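Local coordinates for protein BldN (Streptomyces venezuelae, PDB 6DXO) that is probably the anti-sigma portion of the membrane protein RsbN, binding the ECF sigma factor BldN and holding it back from transcription, at residues B[13-18]-B[40-44]. Sequence-based numbering, arbitrary orientation.
Sequences AFAQAL and QGKLL
With chi1 at -178° Phe14 places CG opposite its amide nitrogen, and the ring reaches across from helix 3-20 to Leu43 and Leu44. A chi1 of -73° sets CG of Leu44 opposite the carbonyl carbon instead, and its branches reach back past the ring in the opposite direction. The ring meets its partners obliquely: CE2 of Phe14 lies 3.6 Å from CB of Leu43 and 3.8 Å from CD2 of Leu44. A flat, wide group suits this place because it can reach two leucines on successive positions of helix 41-51. Within its own helix, Leu18 CD1 sits 3.5 Å above the plane of the Phe14 ring, nearer its margin than its middle, and probably limits how the ring can turn.

The CB of Ala17 points toward the other helix, and its small size lets Leu44 come close, 3.6 Å from CD2 and 3.7 Å from CD1 of that residue. Leu18 CD2 approaches the same Leu44 CD2 at 3.8 Å, so one methyl is shared by three side chains of the first helix. Were Phe14 an alanine, the space beside Leu43 CB would probably open and Leu44 CD2 would lose its aromatic neighbour.

The extended Gln40 chain brings OE1 to the Ala13 backbone, 3.4 Å from Ala13 O; two acceptors, they do not bond. Phe14 lies nearest Gln40 and Leu18 nearest Leu44 along the backbones, the segments running the same way. This surface contact joins the first two of the three helices on shape and hydrophobic contact rather than directed polar bonds.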
ATOM      1  N   ALA B  13      31.194  -3.433   2.085  1.00 47.60           N
ATOM      2  CA  ALA B  13      31.227  -3.656   0.644  1.00 44.53           C
ATOM      3  C   ALA B  13      30.011  -4.469   0.210  1.00 43.29           C
ATOM      4  O   ALA B  13      29.384  -4.182  -0.812  1.00 39.60           O
ATOM      5  CB  ALA B  13      32.505  -4.373   0.248  1.00 48.50           C
ATOM      6  N   PHE B  14      29.691  -5.488   0.998  1.00 40.58           N
ATOM      7  CA  PHE B  14      28.529  -6.320   0.737  1.00 37.21           C
ATOM      8  C   PHE B  14      27.263  -5.471   0.806  1.00 28.58           C
ATOM      9  O   PHE B  14      26.411  -5.543  -0.073  1.00 40.43           O
ATOM     10  CB  PHE B  14      28.485  -7.475   1.737  1.00 38.62           C
ATOM     11  CG  PHE B  14      27.337  -8.426   1.530  1.00 33.74           C
ATOM     12  CD1 PHE B  14      26.456  -8.698   2.564  1.00 32.58           C
ATOM     13  CD2 PHE B  14      27.144  -9.057   0.306  1.00 38.77           C
ATOM     14  CE1 PHE B  14      25.397  -9.582   2.385  1.00 34.59           C
ATOM     15  CE2 PHE B  14      26.088  -9.941   0.122  1.00 37.79           C
ATOM     16  CZ  PHE B  14      25.218 -10.202   1.161  1.00 35.35           C
ATOM     17  N   ALA B  15      27.153  -4.654   1.847  1.00 33.86           N
ATOM     18  CA  ALA B  15      25.994  -3.786   2.008  1.00 36.94           C
ATOM     19  C   ALA B  15      25.808  -2.931   0.763  1.00 44.15           C
ATOM     20  O   ALA B  15      24.711  -2.840   0.216  1.00 40.33           O
ATOM     21  CB  ALA B  15      26.154  -2.903   3.249  1.00 40.88           C
ATOM     22  N   GLN B  16      26.897  -2.314   0.314  1.00 52.79           N
ATOM     23  CA  GLN B  16      26.858  -1.450  -0.861  1.00 51.25           C
ATOM     24  C   GLN B  16      26.502  -2.224  -2.128  1.00 53.44           C
ATOM     25  O   GLN B  16      25.794  -1.719  -2.997  1.00 58.57           O
ATOM     26  CB  GLN B  16      28.195  -0.729  -1.042  1.00 53.20           C
ATOM     27  CG  GLN B  16      28.178   0.286  -2.163  1.00 58.07           C
ATOM     28  CD  GLN B  16      27.111   1.344  -1.963  1.00 59.79           C
ATOM     29  OE1 GLN B  16      26.438   1.749  -2.910  1.00 63.68           O
ATOM     30  NE2 GLN B  16      26.955   1.798  -0.727  1.00 63.97           N
ATOM     31  N   ALA B  17      27.001  -3.452  -2.226  1.00 48.79           N
ATOM     32  CA  ALA B  17      26.691  -4.317  -3.356  1.00 43.78           C
ATOM     33  C   ALA B  17      25.207  -4.692  -3.389  1.00 50.05           C
ATOM     34  O   ALA B  17      24.589  -4.708  -4.452  1.00 46.80           O
ATOM     35  CB  ALA B  17      27.551  -5.564  -3.315  1.00 41.46           C
ATOM     36  N   LEU B  18      24.637  -4.996  -2.225  1.00 52.27           N
ATOM     37  CA  LEU B  18      23.227  -5.373  -2.158  1.00 49.08           C
ATOM     38  C   LEU B  18      22.343  -4.257  -2.695  1.00 52.01           C
ATOM     39  O   LEU B  18      21.445  -4.501  -3.504  1.00 57.60           O
ATOM     40  CB  LEU B  18      22.816  -5.721  -0.727  1.00 42.30           C
ATOM     41  CG  LEU B  18      23.337  -7.053  -0.189  1.00 41.78           C
ATOM     42  CD1 LEU B  18      23.103  -7.144   1.309  1.00 44.21           C
ATOM     43  CD2 LEU B  18      22.684  -8.221  -0.915  1.00 36.07           C
ATOM     44  N   GLN B  40      32.546 -12.644  -2.575  1.00 77.78           N
ATOM     45  CA  GLN B  40      31.425 -11.721  -2.424  1.00 65.62           C
ATOM     46  C   GLN B  40      30.346 -11.965  -3.478  1.00 63.62           C
ATOM     47  O   GLN B  40      29.176 -11.643  -3.268  1.00 63.05           O
ATOM     48  CB  GLN B  40      31.908 -10.274  -2.512  1.00 59.88           C
ATOM     49  CG  GLN B  40      30.855  -9.254  -2.132  1.00 63.89           C
ATOM     50  CD  GLN B  40      31.163  -7.874  -2.672  1.00 67.38           C
ATOM     51  OE1 GLN B  40      31.196  -6.895  -1.926  1.00 68.31           O
ATOM     52  NE2 GLN B  40      31.381  -7.788  -3.980  1.00 68.03           N
ATOM     53  N   GLY B  41      30.749 -12.523  -4.616  1.00 58.54           N
ATOM     54  CA  GLY B  41      29.815 -12.837  -5.681  1.00 55.93           C
ATOM     55  C   GLY B  41      28.896 -13.979  -5.297  1.00 53.58           C
ATOM     56  O   GLY B  41      27.755 -14.056  -5.750  1.00 51.01           O
ATOM     57  N   LYS B  42      29.399 -14.877  -4.458  1.00 52.20           N
ATOM     58  CA  LYS B  42      28.594 -15.988  -3.979  1.00 57.33           C
ATOM     59  C   LYS B  42      27.574 -15.478  -2.967  1.00 57.20           C
ATOM     60  O   LYS B  42      26.419 -15.900  -2.965  1.00 59.72           O
ATOM     61  CB  LYS B  42      29.477 -17.074  -3.360  1.00 62.52           C
ATOM     62  CG  LYS B  42      28.716 -18.327  -2.948  1.00 67.00           C
ATOM     63  CD  LYS B  42      27.876 -18.871  -4.097  1.00 73.18           C
ATOM     64  CE  LYS B  42      27.056 -20.075  -3.656  1.00 75.78           C
ATOM     65  NZ  LYS B  42      26.208 -20.620  -4.757  1.00 76.55           N
ATOM     66  N   LEU B  43      28.008 -14.556  -2.115  1.00 58.80           N
ATOM     67  CA  LEU B  43      27.128 -13.966  -1.115  1.00 52.93           C
ATOM     68  C   LEU B  43      25.960 -13.251  -1.779  1.00 44.92           C
ATOM     69  O   LEU B  43      24.810 -13.411  -1.373  1.00 43.12           O
ATOM     70  CB  LEU B  43      27.904 -12.996  -0.225  1.00 51.33           C
ATOM     71  CG  LEU B  43      29.074 -13.596   0.556  1.00 47.99           C
ATOM     72  CD1 LEU B  43      29.731 -12.530   1.419  1.00 47.40           C
ATOM     73  CD2 LEU B  43      28.615 -14.772   1.405  1.00 51.50           C
ATOM     74  N   LEU B  44      26.262 -12.461  -2.802  1.00 43.94           N
ATOM     75  CA  LEU B  44      25.236 -11.722  -3.524  1.00 46.63           C
ATOM     76  C   LEU B  44      24.254 -12.665  -4.208  1.00 45.40           C
ATOM     77  O   LEU B  44      23.057 -12.393  -4.261  1.00 46.12           O
ATOM     78  CB  LEU B  44      25.870 -10.779  -4.550  1.00 53.81           C
ATOM     79  CG  LEU B  44      26.557  -9.528  -3.990  1.00 61.85           C
ATOM     80  CD1 LEU B  44      27.359  -8.810  -5.069  1.00 58.49           C
ATOM     81  CD2 LEU B  44      25.537  -8.586  -3.360  1.00 64.84           C
TER